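Local atomic coordinates of HNH endonuclease (Geobacter metallireducens, PDB entry 4H9D), a protein that acts as a manganese-dependent nicking endonuclease of the HNH family, probably binding DNA and cutting one of its strands, and carries a bound zinc ion. Residues V8-E16 with P57-T65; R32-C41 with V69-K80. One frame throughout, in Å; residues are numbered along the deposited sequence.

Overall arrangement
The two contacts lie about 20 Å apart, centre to centre, and interleave along the chain in the order 8-16, 32-41, 57-65, 69-80. Contact 1 packs the start of helix 10-24 on the loop 57-65; contact 2 ties the end of helix 27-34 and the following cysteine-bearing turn to strand 69-73 and helix 74-82. The loop of contact 1 joins strand 50-54 to strand 69-73 of the small antiparallel sheet, and Ser64 packs against Val69 where the two contacts meet. The two N-terminal helices, consecutive in sequence, pack against different parts of the same His-Me finger, one at its strand-joining loop, the other at strand 69-73, with the zinc-binding turn following directly.

Contact 1. Residues V8-E16 with P57-T65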
# COMPACT_ATOMS: atom_id res chain seq x y z
N VAL A 8 -11.80 16.69 -7.06
CA VAL A 8 -10.72 17.35 -7.77
C VAL A 8 -10.68 16.69 -9.14
O VAL A 8 -10.29 15.53 -9.26
CB VAL A 8 -9.37 17.15 -7.07
CG1 VAL A 8 -8.31 18.02 -7.73
CG2 VAL A 8 -9.50 17.49 -5.59
N SER A 9 -11.09 17.43 -10.16
CA SER A 9 -11.11 16.91 -11.52
C SER A 9 -9.72 16.55 -12.03
O SER A 9 -8.72 17.05 -11.51
CB SER A 9 -11.77 17.92 -12.45
OG SER A 9 -11.27 19.22 -12.24
N GLU A 10 -9.67 15.69 -13.04
CA GLU A 10 -8.39 15.29 -13.62
C GLU A 10 -7.85 16.42 -14.48
O GLU A 10 -6.71 16.39 -14.92
CB GLU A 10 -8.55 14.03 -14.46
CG GLU A 10 -8.86 12.80 -13.63
CD GLU A 10 -8.47 11.51 -14.33
OE1 GLU A 10 -8.96 11.27 -15.45
OE2 GLU A 10 -7.67 10.75 -13.74
N GLN A 11 -8.69 17.43 -14.71
CA GLN A 11 -8.28 18.60 -15.47
C GLN A 11 -7.48 19.44 -14.46
O GLN A 11 -6.39 19.96 -14.77
CB GLN A 11 -9.52 19.37 -15.94
CG GLN A 11 -10.32 19.95 -14.77
CD GLN A 11 -11.76 20.32 -15.11
OE1 GLN A 11 -12.53 19.48 -15.59
NE2 GLN A 11 -12.13 21.57 -14.84
N GLU A 12 -8.01 19.54 -13.24
CA GLU A 12 -7.37 20.29 -12.17
C GLU A 12 -6.06 19.63 -11.76
O GLU A 12 -5.07 20.31 -11.51
CB GLU A 12 -8.29 20.38 -10.95
CG GLU A 12 -9.49 21.35 -11.10
CD GLU A 12 -10.55 21.16 -9.99
OE1 GLU A 12 -11.26 20.13 -10.00
OE2 GLU A 12 -10.68 22.06 -9.12
N VAL A 13 -6.03 18.30 -11.70
CA VAL A 13 -4.82 17.61 -11.29
C VAL A 13 -3.68 17.82 -12.28
O VAL A 13 -2.55 18.06 -11.87
CB VAL A 13 -5.05 16.08 -11.09
CG1 VAL A 13 -3.71 15.38 -10.88
CG2 VAL A 13 -5.96 15.84 -9.88
N LYS A 14 -3.99 17.73 -13.57
CA LYS A 14 -2.96 17.94 -14.58
C LYS A 14 -2.49 19.37 -14.48
O LYS A 14 -1.30 19.64 -14.42
CB LYS A 14 -3.52 17.71 -15.98
CG LYS A 14 -3.45 16.29 -16.49
CD LYS A 14 -3.81 16.26 -17.97
CE LYS A 14 -2.97 17.28 -18.75
NZ LYS A 14 -3.35 17.39 -20.19
N ARG A 15 -3.45 20.28 -14.48
CA ARG A 15 -3.18 21.70 -14.40
C ARG A 15 -2.14 22.00 -13.33
O ARG A 15 -1.25 22.82 -13.53
CB ARG A 15 -4.47 22.46 -14.09
CG ARG A 15 -4.29 23.96 -13.93
CD ARG A 15 -3.69 24.56 -15.17
NE ARG A 15 -3.32 25.96 -14.97
CZ ARG A 15 -2.66 26.70 -15.85
NH1 ARG A 15 -2.28 26.18 -17.02
NH2 ARG A 15 -2.38 27.97 -15.57
N GLU A 16 -2.28 21.34 -12.18
CA GLU A 16 -1.36 21.52 -11.06
C GLU A 16 -0.06 20.79 -11.29
O GLU A 16 0.99 21.24 -10.84
CB GLU A 16 -1.97 21.04 -9.74
CG GLU A 16 -2.96 22.00 -9.13
CD GLU A 16 -2.57 23.45 -9.35
OE1 GLU A 16 -2.92 23.98 -10.42
OE2 GLU A 16 -1.91 24.05 -8.48
N PRO A 57 -1.48 17.71 -0.68
CA PRO A 57 -1.48 16.94 -1.93
C PRO A 57 -2.36 17.56 -3.00
O PRO A 57 -3.37 18.19 -2.70
CB PRO A 57 -1.99 15.58 -1.50
CG PRO A 57 -1.47 15.44 -0.12
CD PRO A 57 -1.71 16.82 0.48
N VAL A 58 -1.97 17.38 -4.26
CA VAL A 58 -2.73 17.92 -5.38
C VAL A 58 -4.11 17.26 -5.47
O VAL A 58 -5.11 17.93 -5.76
CB VAL A 58 -1.96 17.73 -6.73
CG1 VAL A 58 -2.83 18.10 -7.92
CG2 VAL A 58 -0.71 18.59 -6.73
N VAL A 59 -4.18 15.96 -5.22
CA VAL A 59 -5.44 15.23 -5.27
C VAL A 59 -6.33 15.58 -4.08
O VAL A 59 -7.47 15.12 -3.99
CB VAL A 59 -5.23 13.69 -5.32
CG1 VAL A 59 -4.52 13.32 -6.59
CG2 VAL A 59 -4.45 13.21 -4.11
N ARG A 60 -5.80 16.38 -3.16
CA ARG A 60 -6.58 16.81 -2.01
C ARG A 60 -6.88 18.29 -2.17
O ARG A 60 -7.19 18.97 -1.20
CB ARG A 60 -5.84 16.57 -0.70
CG ARG A 60 -5.89 15.12 -0.25
CD ARG A 60 -7.29 14.58 -0.47
NE ARG A 60 -7.38 13.14 -0.26
CZ ARG A 60 -7.67 12.25 -1.20
NH1 ARG A 60 -7.90 12.64 -2.45
NH2 ARG A 60 -7.74 10.96 -0.89
N GLY A 61 -6.76 18.78 -3.40
CA GLY A 61 -7.03 20.19 -3.66
C GLY A 61 -5.83 21.13 -3.66
O GLY A 61 -5.91 22.21 -4.24
N GLY A 62 -4.74 20.72 -3.02
CA GLY A 62 -3.54 21.54 -2.97
C GLY A 62 -3.04 22.07 -4.31
O GLY A 62 -3.19 21.42 -5.36
N LYS A 63 -2.42 23.24 -4.27
CA LYS A 63 -1.89 23.87 -5.48
C LYS A 63 -0.37 23.77 -5.58
O LYS A 63 0.32 23.49 -4.60
CB LYS A 63 -2.30 25.34 -5.51
CG LYS A 63 -3.81 25.54 -5.45
CD LYS A 63 -4.48 24.76 -6.58
CE LYS A 63 -5.98 24.70 -6.42
NZ LYS A 63 -6.57 26.06 -6.39
N SER A 64 0.15 23.97 -6.79
CA SER A 64 1.59 23.96 -7.01
C SER A 64 2.03 25.41 -6.93
O SER A 64 2.02 26.12 -7.92
CB SER A 64 1.92 23.39 -8.39
OG SER A 64 1.66 22.00 -8.44
N THR A 65 2.36 25.86 -5.72
CA THR A 65 2.80 27.24 -5.52
C THR A 65 3.89 27.23 -4.46
O THR A 65 3.98 26.28 -3.68
CB THR A 65 1.65 28.15 -5.03
OG1 THR A 65 1.30 27.81 -3.69
CG2 THR A 65 0.42 27.99 -5.92
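Glu16, on helix 10-24, meets Ser64 in the long loop joining the two strands of the His-Me finger (beta-beta-alpha metal) fold. Two hydrogen bonds couple these residues. Ser64 OG donates to Glu16 O at 2.6 Å, coming from above the carbonyl plane, and Ser64 N reaches Glu16 OE2 at 2.7 Å with an N-H...O angle of 157°. The glutamate chain bends at chi2 (-35°), which brings the carboxylate alongside the loop backbone; Ser64 N meets OE2 on the anti side, somewhat out of the carboxylate plane. Lys63 crosses it with its aliphatic part, CD lying 3.6 Å from Glu16 CD, whereas its NZ stays 5.5 Å from Glu16 OE2; Lys19 supplies the salt bridge to that oxygen. Beside this polar pair, Val58 CG1 fits between Glu16 CB, 3.6 Å away, and Val13, whose CG1 is at 4.1 Å. Just ahead of the helix, Val8 rests its CG2 on the loop backbone, 3.5 Å from Val59 O. Ser64 also touches Ala20 one helical turn further on, and its OG is hydrogen-bonded to His54 of strand 50-54, while Val59 and Arg60 face a second subunit, Arg60 forming a salt bridge with Glu48 of that subunit.

Contact 2. Residues R32-C41 with V69-K80; sequences RIARGICHYC and VVPACKECNNRK. With ZN (zinc ion), chain D.
Cys38 and Cys41 of one segment and Cys73 and Cys76 of the other bind a single zinc ion, the four-cysteine site built from two CxxC pairs. The zinc lies 2.3 Å from Cys38 SG and 2.5 Å from Cys73 SG. Cys38 SG also accepts a hydrogen bond from Cys73 N, and Cys73 SG, at the N-cap of helix 74-82, accepts from Cys76 N; such N-H...S bonds would help to spread the thiolate charge. Next to the site, His39 N bonds Pro71 O at 2.9 Å, nearly straight at 165°.

Tyr40 can be followed outward from the metal. Its CB packs on Cys76, 3.4 Å from SG; the ring presents its CD2-CE2 edge to Ala72 CB, CE2 at 3.7 Å, while CE1 on the other side lies against Lys80 CD and CE. Further out, CZ and OH meet the same two carbons, OH 3.3 Å from Lys80 CD, the two side chains crossing at about a right angle. The hydroxyl is hydrogen-bonded to Asp53.

At the other end, Arg32 bends at chi2 (102°) and chi3, bringing its CG 3.4 Å from Pro71 CG; its NH2 donates a bent hydrogen bond to Val69 O (3.1 Å), from above the carbonyl plane and tilted from the plane of the guanidinium. Replacing Arg32 with an alanine would probably leave Val69 O without this donor and Pro71 less covered. Strand 69-73 pairs with strand 50-54, helix 27-34 sets Trp29 against Pro71, and Trp88 of helix 85-92 meets the Tyr40 ring edge-to-face.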
# COMPACT_ATOMS: atom_id res chain seq x y z
N ARG A 32 16.25 26.90 -3.56
CA ARG A 32 15.76 26.22 -2.38
C ARG A 32 16.41 24.86 -2.14
O ARG A 32 16.85 24.58 -1.01
CB ARG A 32 14.24 26.07 -2.46
CG ARG A 32 13.64 25.55 -1.18
CD ARG A 32 13.02 26.67 -0.42
NE ARG A 32 11.63 26.80 -0.81
CZ ARG A 32 10.62 26.23 -0.17
NH1 ARG A 32 10.84 25.48 0.91
NH2 ARG A 32 9.38 26.40 -0.61
N ILE A 33 16.49 23.99 -3.15
CA ILE A 33 17.12 22.69 -2.90
C ILE A 33 18.63 22.81 -2.82
O ILE A 33 19.31 21.94 -2.28
CB ILE A 33 16.76 21.63 -3.96
CG1 ILE A 33 16.98 22.17 -5.36
CG2 ILE A 33 15.33 21.19 -3.79
CD1 ILE A 33 16.66 21.13 -6.40
N ALA A 34 19.17 23.91 -3.35
CA ALA A 34 20.61 24.16 -3.31
C ALA A 34 21.01 24.22 -1.85
O ALA A 34 22.10 23.78 -1.48
CB ALA A 34 20.94 25.49 -3.99
N ARG A 35 20.12 24.76 -1.02
CA ARG A 35 20.37 24.87 0.41
C ARG A 35 20.45 23.48 1.03
O ARG A 35 21.03 23.30 2.09
CB ARG A 35 19.25 25.70 1.05
CG ARG A 35 19.12 27.07 0.42
CD ARG A 35 17.92 27.83 0.94
NE ARG A 35 17.81 29.13 0.30
CZ ARG A 35 16.71 29.89 0.30
NH1 ARG A 35 15.61 29.48 0.92
NH2 ARG A 35 16.72 31.07 -0.31
N GLY A 36 19.87 22.50 0.35
CA GLY A 36 19.90 21.12 0.80
C GLY A 36 19.25 20.76 2.12
O GLY A 36 19.64 19.78 2.76
N ILE A 37 18.25 21.53 2.54
CA ILE A 37 17.56 21.24 3.80
C ILE A 37 16.22 20.56 3.54
O ILE A 37 15.41 21.06 2.77
CB ILE A 37 17.31 22.53 4.59
CG1 ILE A 37 18.65 23.14 5.03
CG2 ILE A 37 16.42 22.23 5.79
CD1 ILE A 37 19.50 22.21 5.88
N CYS A 38 16.00 19.41 4.17
CA CYS A 38 14.73 18.70 4.01
C CYS A 38 13.70 19.36 4.92
O CYS A 38 13.92 19.50 6.12
CB CYS A 38 14.89 17.24 4.41
SG CYS A 38 13.33 16.38 4.51
N HIS A 39 12.58 19.76 4.34
CA HIS A 39 11.56 20.46 5.11
C HIS A 39 10.96 19.71 6.29
O HIS A 39 10.59 20.34 7.29
CB HIS A 39 10.44 20.91 4.19
CG HIS A 39 9.40 21.73 4.88
ND1 HIS A 39 8.16 21.24 5.21
CD2 HIS A 39 9.44 23.00 5.34
CE1 HIS A 39 7.47 22.17 5.84
NE2 HIS A 39 8.23 23.25 5.94
N TYR A 40 10.88 18.39 6.18
CA TYR A 40 10.30 17.58 7.25
C TYR A 40 11.29 17.25 8.35
O TYR A 40 11.05 17.59 9.51
CB TYR A 40 9.69 16.30 6.66
CG TYR A 40 8.56 16.62 5.71
CD1 TYR A 40 7.39 17.26 6.19
CD2 TYR A 40 8.66 16.37 4.33
CE1 TYR A 40 6.37 17.66 5.32
CE2 TYR A 40 7.64 16.76 3.45
CZ TYR A 40 6.50 17.41 3.95
OH TYR A 40 5.50 17.81 3.11
N CYS A 41 12.41 16.63 8.02
CA CYS A 41 13.37 16.29 9.07
C CYS A 41 14.46 17.33 9.35
O CYS A 41 15.19 17.21 10.32
CB CYS A 41 14.00 14.93 8.80
SG CYS A 41 14.96 14.79 7.30
N VAL A 69 4.45 24.21 -1.90
CA VAL A 69 5.54 23.38 -2.38
C VAL A 69 6.68 23.45 -1.37
O VAL A 69 6.90 24.49 -0.74
CB VAL A 69 5.98 23.86 -3.78
CG1 VAL A 69 7.45 23.63 -3.99
CG2 VAL A 69 5.19 23.10 -4.83
N VAL A 70 7.38 22.34 -1.21
CA VAL A 70 8.45 22.23 -0.23
C VAL A 70 9.45 21.12 -0.62
O VAL A 70 9.06 20.11 -1.23
CB VAL A 70 7.81 21.93 1.12
CG1 VAL A 70 8.02 20.48 1.50
CG2 VAL A 70 8.33 22.86 2.16
N PRO A 71 10.74 21.26 -0.25
CA PRO A 71 11.77 20.26 -0.57
C PRO A 71 11.75 19.12 0.43
O PRO A 71 11.69 19.36 1.63
CB PRO A 71 13.09 21.03 -0.47
CG PRO A 71 12.70 22.48 -0.17
CD PRO A 71 11.34 22.38 0.48
N ALA A 72 11.81 17.88 -0.04
CA ALA A 72 11.81 16.75 0.89
C ALA A 72 12.76 15.65 0.43
O ALA A 72 12.96 15.46 -0.77
CB ALA A 72 10.41 16.21 1.03
N CYS A 73 13.35 14.94 1.39
CA CYS A 73 14.27 13.84 1.09
C CYS A 73 13.47 12.57 0.81
O CYS A 73 12.30 12.46 1.18
CB CYS A 73 15.22 13.59 2.27
SG CYS A 73 14.47 12.71 3.68
N LYS A 74 14.11 11.61 0.15
CA LYS A 74 13.47 10.35 -0.20
C LYS A 74 12.56 9.75 0.89
O LYS A 74 11.35 9.60 0.70
CB LYS A 74 14.56 9.35 -0.61
CG LYS A 74 14.11 7.93 -0.90
CD LYS A 74 15.26 7.12 -1.52
CE LYS A 74 16.54 7.20 -0.68
NZ LYS A 74 17.70 6.52 -1.33
N GLU A 75 13.16 9.44 2.04
CA GLU A 75 12.48 8.84 3.18
C GLU A 75 11.25 9.60 3.69
O GLU A 75 10.17 9.02 3.87
CB GLU A 75 13.48 8.67 4.32
CG GLU A 75 12.96 7.93 5.53
CD GLU A 75 14.03 7.75 6.59
OE1 GLU A 75 15.08 7.15 6.27
OE2 GLU A 75 13.84 8.22 7.73
N CYS A 76 11.41 10.90 3.92
CA CYS A 76 10.31 11.73 4.40
C CYS A 76 9.18 11.83 3.38
O CYS A 76 8.00 11.78 3.73
CB CYS A 76 10.80 13.15 4.72
SG CYS A 76 11.45 13.39 6.40
N ASN A 77 9.54 11.98 2.11
CA ASN A 77 8.52 12.11 1.08
C ASN A 77 7.56 10.93 1.01
O ASN A 77 6.36 11.14 0.81
CB ASN A 77 9.16 12.33 -0.28
CG ASN A 77 8.14 12.55 -1.36
OD1 ASN A 77 7.28 13.43 -1.25
ND2 ASN A 77 8.20 11.74 -2.41
N ASN A 78 8.07 9.71 1.17
CA ASN A 78 7.23 8.51 1.12
C ASN A 78 6.48 8.30 2.42
O ASN A 78 5.25 8.16 2.42
CB ASN A 78 8.09 7.28 0.85
CG ASN A 78 8.88 7.40 -0.43
OD1 ASN A 78 8.31 7.49 -1.52
ND2 ASN A 78 10.20 7.42 -0.31
N ARG A 79 7.23 8.25 3.52
CA ARG A 79 6.66 8.06 4.84
C ARG A 79 5.49 9.00 5.10
O ARG A 79 4.58 8.65 5.84
CB ARG A 79 7.72 8.28 5.90
CG ARG A 79 8.58 7.07 6.17
CD ARG A 79 9.86 7.44 6.90
NE ARG A 79 10.64 6.26 7.27
CZ ARG A 79 10.32 5.43 8.26
NH1 ARG A 79 9.23 5.66 8.99
NH2 ARG A 79 11.08 4.37 8.52
N LYS A 80 5.51 10.18 4.50
CA LYS A 80 4.43 11.11 4.72
C LYS A 80 3.20 10.60 3.97
O LYS A 80 2.08 11.02 4.25
CB LYS A 80 4.82 12.52 4.24
CG LYS A 80 3.79 13.59 4.58
CD LYS A 80 4.17 14.97 4.07
CE LYS A 80 3.07 15.99 4.39
NZ LYS A 80 2.75 16.03 5.86
ZN ZN D . 13.63 14.30 5.47